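Local coordinates for protein RNA-dependent RNA Polymerase (Bombyx mori cytoplasmic polyhedrosis virus, PDB 6TZ0) that catalyses RNA-templated RNA synthesis, transcribing the double-stranded viral genome into plus strands and, after core assembly, making the complementary minus strands, at residues F181-S186 / I202-V207; P270-F275 / W535-N540; L661-D666 / T693-V698. All coordinates share one frame; numbering follows the deposited sequence.

Contact 1. Residues F181-S186 / I202-V207; sequences FPFYES and ILPTFV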
loop_
_atom_site.group_PDB
_atom_site.type_symbol
_atom_site.label_atom_id
_atom_site.label_comp_id
_atom_site.label_asym_id
_atom_site.label_seq_id
_atom_site.Cartn_x
_atom_site.Cartn_y
_atom_site.Cartn_z
ATOM N N PHE A 181 -31.555 -26.378 -6.012
ATOM C CA PHE A 181 -30.824 -25.237 -6.528
ATOM C C PHE A 181 -29.840 -25.704 -7.602
ATOM O O PHE A 181 -29.329 -26.823 -7.533
ATOM C CB PHE A 181 -30.079 -24.522 -5.403
ATOM C CG PHE A 181 -30.978 -23.889 -4.377
ATOM C CD1 PHE A 181 -31.691 -22.740 -4.671
ATOM C CD2 PHE A 181 -31.064 -24.414 -3.100
ATOM C CE1 PHE A 181 -32.503 -22.145 -3.723
ATOM C CE2 PHE A 181 -31.872 -23.823 -2.148
ATOM C CZ PHE A 181 -32.591 -22.688 -2.461
ATOM N N PRO A 182 -29.576 -24.873 -8.618
ATOM C CA PRO A 182 -28.686 -25.306 -9.712
ATOM C C PRO A 182 -27.234 -25.467 -9.304
ATOM O O PRO A 182 -26.464 -26.082 -10.050
ATOM C CB PRO A 182 -28.836 -24.188 -10.750
ATOM C CG PRO A 182 -30.117 -23.527 -10.419
ATOM C CD PRO A 182 -30.232 -23.595 -8.935
ATOM N N PHE A 183 -26.844 -24.939 -8.153
ATOM C CA PHE A 183 -25.485 -25.029 -7.648
ATOM C C PHE A 183 -25.536 -24.798 -6.148
ATOM O O PHE A 183 -26.572 -24.419 -5.597
ATOM C CB PHE A 183 -24.554 -24.026 -8.349
ATOM C CG PHE A 183 -25.079 -22.616 -8.360
ATOM C CD1 PHE A 183 -24.849 -21.756 -7.300
ATOM C CD2 PHE A 183 -25.807 -22.152 -9.439
ATOM C CE1 PHE A 183 -25.344 -20.479 -7.312
ATOM C CE2 PHE A 183 -26.301 -20.871 -9.450
ATOM C CZ PHE A 183 -26.072 -20.037 -8.387
ATOM N N TYR A 184 -24.401 -25.015 -5.498
ATOM C CA TYR A 184 -24.250 -24.711 -4.082
ATOM C C TYR A 184 -22.765 -24.579 -3.794
ATOM O O TYR A 184 -21.921 -24.963 -4.604
ATOM C CB TYR A 184 -24.903 -25.780 -3.194
ATOM C CG TYR A 184 -24.275 -27.153 -3.270
ATOM C CD1 TYR A 184 -24.628 -28.046 -4.277
ATOM C CD2 TYR A 184 -23.369 -27.574 -2.308
ATOM C CE1 TYR A 184 -24.068 -29.296 -4.345
ATOM C CE2 TYR A 184 -22.803 -28.825 -2.366
ATOM C CZ TYR A 184 -23.157 -29.683 -3.386
ATOM O OH TYR A 184 -22.596 -30.936 -3.444
ATOM N N GLU A 185 -22.453 -24.040 -2.626
ATOM C CA GLU A 185 -21.077 -23.919 -2.186
ATOM C C GLU A 185 -20.871 -24.726 -0.914
ATOM O O GLU A 185 -21.806 -24.952 -0.142
ATOM C CB GLU A 185 -20.689 -22.454 -1.954
ATOM C CG GLU A 185 -21.467 -21.748 -0.866
ATOM C CD GLU A 185 -21.059 -20.298 -0.725
ATOM O OE1 GLU A 185 -20.165 -19.866 -1.476
ATOM O OE2 GLU A 185 -21.628 -19.586 0.127
ATOM N N SER A 186 -19.636 -25.168 -0.712
ATOM C CA SER A 186 -19.267 -25.903 0.479
ATOM C C SER A 186 -18.028 -25.250 1.078
ATOM O O SER A 186 -17.035 -25.039 0.363
ATOM C CB SER A 186 -18.979 -27.364 0.161
ATOM O OG SER A 186 -17.809 -27.455 -0.619
ATOM N N ILE A 202 -21.405 -17.858 -15.782
ATOM C CA ILE A 202 -21.464 -16.611 -15.018
ATOM C C ILE A 202 -22.705 -16.540 -14.143
ATOM O O ILE A 202 -22.896 -15.565 -13.405
ATOM C CB ILE A 202 -21.352 -15.463 -16.044
ATOM C CG1 ILE A 202 -20.915 -14.145 -15.393
ATOM C CG2 ILE A 202 -22.671 -15.295 -16.772
ATOM C CD1 ILE A 202 -19.583 -14.207 -14.695
ATOM N N LEU A 203 -23.533 -17.576 -14.171
ATOM C CA LEU A 203 -24.809 -17.560 -13.464
ATOM C C LEU A 203 -24.733 -17.492 -11.930
ATOM O O LEU A 203 -25.663 -16.919 -11.339
ATOM C CB LEU A 203 -25.617 -18.770 -13.955
ATOM C CG LEU A 203 -27.131 -18.925 -13.808
ATOM C CD1 LEU A 203 -27.529 -19.522 -12.493
ATOM C CD2 LEU A 203 -27.814 -17.587 -14.014
ATOM N N PRO A 204 -23.714 -18.024 -11.223
ATOM C CA PRO A 204 -23.679 -17.772 -9.764
ATOM C C PRO A 204 -23.364 -16.345 -9.331
ATOM O O PRO A 204 -23.442 -16.058 -8.132
ATOM C CB PRO A 204 -22.609 -18.751 -9.270
ATOM C CG PRO A 204 -22.656 -19.832 -10.209
ATOM C CD PRO A 204 -22.899 -19.216 -11.535
ATOM N N THR A 205 -22.996 -15.442 -10.241
ATOM C CA THR A 205 -22.810 -14.051 -9.837
ATOM C C THR A 205 -24.130 -13.291 -9.855
ATOM O O THR A 205 -24.254 -12.216 -9.253
ATOM C CB THR A 205 -21.793 -13.362 -10.741
ATOM O OG1 THR A 205 -22.262 -13.391 -12.092
ATOM C CG2 THR A 205 -20.455 -14.061 -10.661
ATOM N N PHE A 206 -25.137 -13.836 -10.530
ATOM C CA PHE A 206 -26.397 -13.119 -10.636
ATOM C C PHE A 206 -27.248 -13.232 -9.394
ATOM O O PHE A 206 -28.184 -12.447 -9.239
ATOM C CB PHE A 206 -27.166 -13.583 -11.853
ATOM C CG PHE A 206 -26.605 -13.051 -13.096
ATOM C CD1 PHE A 206 -26.882 -11.750 -13.471
ATOM C CD2 PHE A 206 -25.749 -13.806 -13.858
ATOM C CE1 PHE A 206 -26.340 -11.229 -14.602
ATOM C CE2 PHE A 206 -25.206 -13.289 -14.993
ATOM C CZ PHE A 206 -25.504 -11.999 -15.359
ATOM N N VAL A 207 -26.927 -14.155 -8.491
ATOM C CA VAL A 207 -27.524 -14.118 -7.163
ATOM C C VAL A 207 -27.114 -12.838 -6.450
ATOM O O VAL A 207 -27.951 -12.128 -5.879
ATOM C CB VAL A 207 -27.118 -15.371 -6.372
ATOM C CG1 VAL A 207 -27.722 -15.351 -4.979
ATOM C CG2 VAL A 207 -27.534 -16.610 -7.120
#
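The ring of Pro-204 lies over one face of the phenyl ring of Phe-183, and everything else in this contact gathers round that aromatic ring. Pro-204 CG stands 3.8 Å from the centroid of the Phe-183 ring, only 6° off the ring normal, a well-centred CH-pi contact. Beside it, Pro-204 CB sits 3.8 Å from Phe-183 CE1, so the proline covers the ring with its CB-CG edge rather than with a single atom. The far end of the phenyl is bordered by two aliphatic groups: Val-207 CG2 lies in the ring plane, 3.9 Å from Phe-183 CZ, and Leu-203 CD1 comes to 3.5 Å from Phe-183 CE2. Phe-183 gets there with its CG between backbone N and carbonyl carbon (chi1 51°), which carries the ring off the strand toward 202-207. No hydrogen bond crosses the contact; the join is apolar and buried. The phenyl also touches Ile-192 and Phe-194 of the partner strand and meets the ring of Trp-146 at an inclined angle, while Val-207 leans on Leu-145 and Leu-149 of the same helix 145-160. Thr-205 turns away from the strand, its OG1 bonded at 2.6 Å to Ile-202 O within the turn that leads toward helix 206-218. One aromatic side chain thus packs the beta-hairpin 183-186/191-194 onto the lead-in to that helix. In the N-terminal region of this polymerase, the hairpin borders the ATP site: Tyr-184 and Asn-195 are among the residues that bind ATP.

Contact 2. Residues P270-F275 / W535-N540; sequences PVWSQF and WTSQRN
Ser-537 OG is held from two directions: it accepts the backbone N-H of Trp-272, and it is also hydrogen-bonded to Leu-533 O, four residues earlier, in helix 530-535. The bond that crosses the contact runs 3.0 Å from Trp-272 N to Ser-537 OG, with an angle of 152° at the hydrogen, so it is moderately bent. One small hydroxyl therefore ties the end of a helix to the last residue of a strand. The serine CB points toward the strand, and OG lies anti to the carbonyl carbon and beside the backbone N (chi1 -66°), a setting from which it serves both partners. The backbones are close here, with Val-271 CA and Ser-537 CA 5.1 Å apart.

Most of the remaining touches involve the same oxygen. Ser-537 OG lies at the edge of the Trp-272 indole, in its plane, 3.5 Å from CD1, and it is equally near Val-271 CA at 3.5 Å. Further along, Val-271 CG1 approaches Ser-537 CB at 4.2 Å, a looser van der Waals touch. The indole N-H is used elsewhere: Trp-272 NE1 bonds to Gly-730 O, which helps fix the rotation of the ring, while Leu-533 and Val-278 pack against it. Just beyond the strand, Ser-273 OG accepts from Phe-275 N at 3.1 Å, an ST turn that shapes the chain as it leaves the contact.

Strand 266-272 pairs antiparallel with 278-285, Val-271 bonding through its backbone to Ile-279 and Gly-280. On the other side, 535-540 links helix 530-535 to strand 541-548 of the polymerase sheet. The contact thus joins a hairpin of the N-terminal region to the loop entering that catalytic-domain strand.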
loop_
_atom_site.group_PDB
_atom_site.type_symbol
_atom_site.label_atom_id
_atom_site.label_comp_id
_atom_site.label_asym_id
_atom_site.label_seq_id
_atom_site.Cartn_x
_atom_site.Cartn_y
_atom_site.Cartn_z
ATOM N N PRO A 270 -28.140 25.835 -2.238
ATOM C CA PRO A 270 -27.682 26.484 -1.005
ATOM C C PRO A 270 -26.313 27.131 -1.184
ATOM O O PRO A 270 -25.584 26.868 -2.139
ATOM C CB PRO A 270 -27.627 25.337 0.008
ATOM C CG PRO A 270 -27.450 24.136 -0.803
ATOM C CD PRO A 270 -28.214 24.373 -2.069
ATOM N N VAL A 271 -25.975 28.001 -0.234
ATOM C CA VAL A 271 -24.734 28.765 -0.254
ATOM C C VAL A 271 -23.978 28.494 1.035
ATOM O O VAL A 271 -24.526 28.664 2.127
ATOM C CB VAL A 271 -24.991 30.273 -0.426
ATOM C CG1 VAL A 271 -23.713 31.061 -0.252
ATOM C CG2 VAL A 271 -25.592 30.559 -1.781
ATOM N N TRP A 272 -22.721 28.091 0.906
ATOM C CA TRP A 272 -21.889 27.736 2.043
ATOM C C TRP A 272 -20.898 28.839 2.379
ATOM O O TRP A 272 -20.299 29.450 1.493
ATOM C CB TRP A 272 -21.137 26.441 1.761
ATOM C CG TRP A 272 -22.008 25.243 1.786
ATOM C CD1 TRP A 272 -22.721 24.732 0.749
ATOM C CD2 TRP A 272 -22.231 24.373 2.897
ATOM N NE1 TRP A 272 -23.393 23.614 1.148
ATOM C CE2 TRP A 272 -23.105 23.367 2.462
ATOM C CE3 TRP A 272 -21.777 24.349 4.219
ATOM C CZ2 TRP A 272 -23.541 22.349 3.298
ATOM C CZ3 TRP A 272 -22.215 23.338 5.049
ATOM C CH2 TRP A 272 -23.083 22.352 4.586
ATOM N N SER A 273 -20.718 29.064 3.672
ATOM C CA SER A 273 -19.737 29.994 4.198
ATOM C C SER A 273 -18.338 29.394 4.150
ATOM O O SER A 273 -18.135 28.232 3.793
ATOM C CB SER A 273 -20.084 30.368 5.633
ATOM O OG SER A 273 -19.046 31.123 6.218
ATOM N N GLN A 274 -17.355 30.211 4.523
ATOM C CA GLN A 274 -16.005 29.713 4.730
ATOM C C GLN A 274 -15.955 28.797 5.937
ATOM O O GLN A 274 -15.181 27.838 5.964
ATOM C CB GLN A 274 -15.051 30.880 4.955
ATOM C CG GLN A 274 -15.131 31.949 3.915
ATOM C CD GLN A 274 -14.276 33.134 4.250
ATOM O OE1 GLN A 274 -13.600 33.156 5.274
ATOM N NE2 GLN A 274 -14.313 34.145 3.397
ATOM N N PHE A 275 -16.740 29.115 6.956
ATOM C CA PHE A 275 -16.698 28.450 8.254
ATOM C C PHE A 275 -17.781 27.388 8.386
ATOM O O PHE A 275 -18.459 27.330 9.411
ATOM C CB PHE A 275 -16.825 29.505 9.345
ATOM C CG PHE A 275 -15.747 30.549 9.292
ATOM C CD1 PHE A 275 -14.516 30.317 9.873
ATOM C CD2 PHE A 275 -15.953 31.751 8.628
ATOM C CE1 PHE A 275 -13.519 31.268 9.812
ATOM C CE2 PHE A 275 -14.956 32.700 8.560
ATOM C CZ PHE A 275 -13.742 32.457 9.152
ATOM N N TRP A 535 -16.294 26.227 -2.380
ATOM C CA TRP A 535 -15.939 26.702 -3.710
ATOM C C TRP A 535 -16.956 26.352 -4.782
ATOM O O TRP A 535 -16.786 26.783 -5.924
ATOM C CB TRP A 535 -14.576 26.167 -4.146
ATOM C CG TRP A 535 -13.432 26.833 -3.485
ATOM C CD1 TRP A 535 -12.653 26.329 -2.496
ATOM C CD2 TRP A 535 -12.951 28.151 -3.746
ATOM N NE1 TRP A 535 -11.699 27.244 -2.133
ATOM C CE2 TRP A 535 -11.866 28.376 -2.886
ATOM C CE3 TRP A 535 -13.336 29.165 -4.625
ATOM C CZ2 TRP A 535 -11.157 29.569 -2.879
ATOM C CZ3 TRP A 535 -12.632 30.343 -4.618
ATOM C CH2 TRP A 535 -11.555 30.538 -3.753
ATOM N N THR A 536 -17.991 25.588 -4.471
ATOM C CA THR A 536 -19.021 25.351 -5.464
ATOM C C THR A 536 -20.221 26.268 -5.247
ATOM O O THR A 536 -21.073 26.386 -6.132
ATOM C CB THR A 536 -19.431 23.873 -5.442
ATOM O OG1 THR A 536 -18.270 23.076 -5.203
ATOM C CG2 THR A 536 -19.899 23.455 -6.806
ATOM N N SER A 537 -20.271 26.959 -4.108
ATOM C CA SER A 537 -21.214 28.043 -3.863
ATOM C C SER A 537 -20.749 29.371 -4.436
ATOM O O SER A 537 -21.429 30.382 -4.241
ATOM C CB SER A 537 -21.451 28.211 -2.362
ATOM O OG SER A 537 -22.096 27.084 -1.806
ATOM N N GLN A 538 -19.614 29.398 -5.122
ATOM C CA GLN A 538 -19.055 30.627 -5.651
ATOM C C GLN A 538 -19.471 30.819 -7.101
ATOM O O GLN A 538 -19.962 29.906 -7.764
ATOM C CB GLN A 538 -17.535 30.606 -5.541
ATOM C CG GLN A 538 -17.040 30.409 -4.127
ATOM C CD GLN A 538 -17.457 31.523 -3.214
ATOM O OE1 GLN A 538 -17.418 32.688 -3.590
ATOM N NE2 GLN A 538 -17.887 31.174 -2.012
ATOM N N ARG A 539 -19.254 32.026 -7.596
ATOM C CA ARG A 539 -19.574 32.382 -8.965
ATOM C C ARG A 539 -18.306 32.765 -9.710
ATOM O O ARG A 539 -17.288 33.100 -9.100
ATOM C CB ARG A 539 -20.596 33.516 -8.999
ATOM C CG ARG A 539 -20.177 34.728 -8.231
ATOM C CD ARG A 539 -21.284 35.742 -8.223
ATOM N NE ARG A 539 -21.512 36.280 -9.556
ATOM C CZ ARG A 539 -22.584 36.979 -9.900
ATOM N NH1 ARG A 539 -23.531 37.220 -9.007
ATOM N NH2 ARG A 539 -22.710 37.430 -11.139
ATOM N N ASN A 540 -18.401 32.714 -11.044
ATOM C CA ASN A 540 -17.277 32.860 -11.978
ATOM C C ASN A 540 -16.146 31.892 -11.651
ATOM O O ASN A 540 -14.969 32.247 -11.656
ATOM C CB ASN A 540 -16.766 34.301 -12.032
ATOM C CG ASN A 540 -17.711 35.224 -12.759
ATOM O OD1 ASN A 540 -18.272 34.867 -13.790
ATOM N ND2 ASN A 540 -17.890 36.421 -12.227
#

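Contact 3. Residues L661-D666 / T693-V698; sequences LKRASD and THDHAV
Arg-663 leaves its helix with CG anti to the carbonyl carbon, runs extended through chi2 and then bends at chi3 (57°), a turn that lays its guanidinium against His-696 on the neighbouring helix. The two flat groups are nearly parallel, their planes 16° apart and their centres 4.6 Å from each other, so this is a stack with some offset. The closest approach is at His-696 CD2, with Arg-663 CD and Arg-663 NE each 3.5 Å from it. Over the middle of the guanidinium comes His-696 CA, 3.9 Å above its plane, which means that the helix backbone and the ring together cover this one face.

Asp-695 approaches differently, at the edge of the guanidinium and with its carboxylate plane at 90° to it. Its OD1 is 3.7 Å from Arg-663 NH1, a long salt bridge that probably adds electrostatic attraction more than a firm directional hold. Firmer anchoring comes from Arg-663 NH2, which hydrogen-bonds to Asn-669 O in the loop after the helix. His-696 ND1 has a weak hydrogen bond with Cys-671 N, and its ring also meets that of Phe-686 on strand 682-687. The buried arginine thus spans from its own helix end to the second helix and the intervening loop.

Near the end of helix 644-665, Lys-662 NZ bridges to Asp-666 OD2 at 2.9 Å. The whole is a helix-to-helix join by a cationic side chain stacked flat on an imidazole. In the chain, helices 644-665 and 690-705 precede and follow the beta-hairpin 672-677/682-687, whose Gly-Asp-Asp turn is polymerase motif C, with magnesium-binding Asp-680 and Asp-681; the contact itself lies away from that site.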
loop_
_atom_site.group_PDB
_atom_site.type_symbol
_atom_site.label_atom_id
_atom_site.label_comp_id
_atom_site.label_asym_id
_atom_site.label_seq_id
_atom_site.Cartn_x
_atom_site.Cartn_y
_atom_site.Cartn_z
ATOM N N LEU A 661 4.009 29.478 -11.715
ATOM C CA LEU A 661 5.183 30.356 -11.742
ATOM C C LEU A 661 5.691 30.601 -13.163
ATOM O O LEU A 661 6.147 31.705 -13.485
ATOM C CB LEU A 661 6.307 29.763 -10.901
ATOM C CG LEU A 661 6.096 29.610 -9.405
ATOM C CD1 LEU A 661 7.302 28.943 -8.786
ATOM C CD2 LEU A 661 5.834 30.957 -8.779
ATOM N N LYS A 662 5.628 29.583 -14.021
ATOM C CA LYS A 662 6.094 29.707 -15.397
ATOM C C LYS A 662 5.201 30.627 -16.214
ATOM O O LYS A 662 5.700 31.421 -17.022
ATOM C CB LYS A 662 6.154 28.318 -16.030
ATOM C CG LYS A 662 6.652 28.259 -17.453
ATOM C CD LYS A 662 8.119 28.603 -17.526
ATOM C CE LYS A 662 8.690 28.262 -18.888
ATOM N NZ LYS A 662 8.104 29.065 -19.988
ATOM N N ARG A 663 3.888 30.544 -16.005
ATOM C CA ARG A 663 2.971 31.485 -16.631
ATOM C C ARG A 663 3.183 32.896 -16.113
ATOM O O ARG A 663 3.022 33.859 -16.866
ATOM C CB ARG A 663 1.530 31.054 -16.395
ATOM C CG ARG A 663 1.089 29.886 -17.216
ATOM C CD ARG A 663 -0.291 29.473 -16.787
ATOM N NE ARG A 663 -1.254 30.562 -16.881
ATOM C CZ ARG A 663 -1.950 30.856 -17.970
ATOM N NH1 ARG A 663 -1.789 30.148 -19.077
ATOM N NH2 ARG A 663 -2.805 31.866 -17.948
ATOM N N ALA A 664 3.529 33.039 -14.830
ATOM C CA ALA A 664 3.850 34.361 -14.303
ATOM C C ALA A 664 5.092 34.940 -14.971
ATOM O O ALA A 664 5.121 36.125 -15.316
ATOM C CB ALA A 664 4.041 34.291 -12.791
ATOM N N SER A 665 6.118 34.119 -15.182
ATOM C CA SER A 665 7.339 34.604 -15.813
ATOM C C SER A 665 7.199 34.800 -17.315
ATOM O O SER A 665 8.019 35.504 -17.907
ATOM C CB SER A 665 8.503 33.657 -15.545
ATOM O OG SER A 665 8.353 32.460 -16.279
ATOM N N ASP A 666 6.201 34.194 -17.954
ATOM C CA ASP A 666 5.927 34.458 -19.361
ATOM C C ASP A 666 5.003 35.646 -19.579
ATOM O O ASP A 666 4.712 35.979 -20.729
ATOM C CB ASP A 666 5.318 33.227 -20.037
ATOM C CG ASP A 666 6.324 32.127 -20.258
ATOM O OD1 ASP A 666 7.524 32.438 -20.395
ATOM O OD2 ASP A 666 5.911 30.951 -20.316
ATOM N N THR A 693 -9.586 31.300 -17.352
ATOM C CA THR A 693 -9.695 29.977 -16.750
ATOM C C THR A 693 -9.491 28.877 -17.780
ATOM O O THR A 693 -8.827 27.873 -17.491
ATOM C CB THR A 693 -11.041 29.820 -16.046
ATOM O OG1 THR A 693 -12.102 30.134 -16.950
ATOM C CG2 THR A 693 -11.128 30.706 -14.827
ATOM N N HIS A 694 -10.008 29.066 -18.998
ATOM C CA HIS A 694 -9.781 28.074 -20.042
ATOM C C HIS A 694 -8.317 28.033 -20.463
ATOM O O HIS A 694 -7.766 26.947 -20.668
ATOM C CB HIS A 694 -10.692 28.354 -21.234
ATOM C CG HIS A 694 -10.546 27.369 -22.353
ATOM N ND1 HIS A 694 -10.964 26.059 -22.251
ATOM C CD2 HIS A 694 -10.052 27.509 -23.604
ATOM C CE1 HIS A 694 -10.719 25.431 -23.387
ATOM N NE2 HIS A 694 -10.168 26.290 -24.226
ATOM N N ASP A 695 -7.663 29.198 -20.552
ATOM C CA ASP A 695 -6.244 29.245 -20.906
ATOM C C ASP A 695 -5.385 28.546 -19.857
ATOM O O ASP A 695 -4.505 27.742 -20.197
ATOM C CB ASP A 695 -5.811 30.702 -21.074
ATOM C CG ASP A 695 -4.448 30.851 -21.737
ATOM O OD1 ASP A 695 -3.829 29.843 -22.136
ATOM O OD2 ASP A 695 -3.978 32.001 -21.849
ATOM N N HIS A 696 -5.675 28.786 -18.581
ATOM C CA HIS A 696 -4.851 28.225 -17.520
ATOM C C HIS A 696 -5.085 26.724 -17.370
ATOM O O HIS A 696 -4.137 25.963 -17.126
ATOM C CB HIS A 696 -5.138 28.989 -16.228
ATOM C CG HIS A 696 -4.134 28.768 -15.145
ATOM N ND1 HIS A 696 -4.271 29.326 -13.895
ATOM C CD2 HIS A 696 -2.995 28.043 -15.109
ATOM C CE1 HIS A 696 -3.251 28.969 -13.141
ATOM N NE2 HIS A 696 -2.464 28.186 -13.852
ATOM N N ALA A 697 -6.326 26.270 -17.580
ATOM C CA ALA A 697 -6.610 24.840 -17.500
ATOM C C ALA A 697 -6.007 24.080 -18.676
ATOM O O ALA A 697 -5.485 22.971 -18.498
ATOM C CB ALA A 697 -8.118 24.615 -17.424
ATOM N N VAL A 698 -6.042 24.667 -19.875
ATOM C CA VAL A 698 -5.409 24.042 -21.032
ATOM C C VAL A 698 -3.893 23.997 -20.862
ATOM O O VAL A 698 -3.245 23.011 -21.242
ATOM C CB VAL A 698 -5.852 24.769 -22.317
ATOM C CG1 VAL A 698 -5.009 24.392 -23.514
ATOM C CG2 VAL A 698 -7.281 24.407 -22.623
#

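How the contacts relate
The three contacts follow one another along the chain, contact 1 and then contact 2 opening in the N-terminal region and contact 3 lying wholly within the polymerase domain. Contact 1 stands apart, its centre 50 Å from that of contact 2 and 56 Å from that of contact 3, beside the ATP site. Contacts 2 and 3 are neighbours, centres 24 Å apart and nearest atoms about 5 Å, without touching. They border the same antiparallel sheet: 535-540 leads into strand 541-548, while the helices of contact 3 precede strand 672-677 and follow strand 682-687. That sheet carries metal-binding Asp-547; contacts 2 and 3 join its periphery to an N-terminal hairpin and to a helix pair of the polymerase domain.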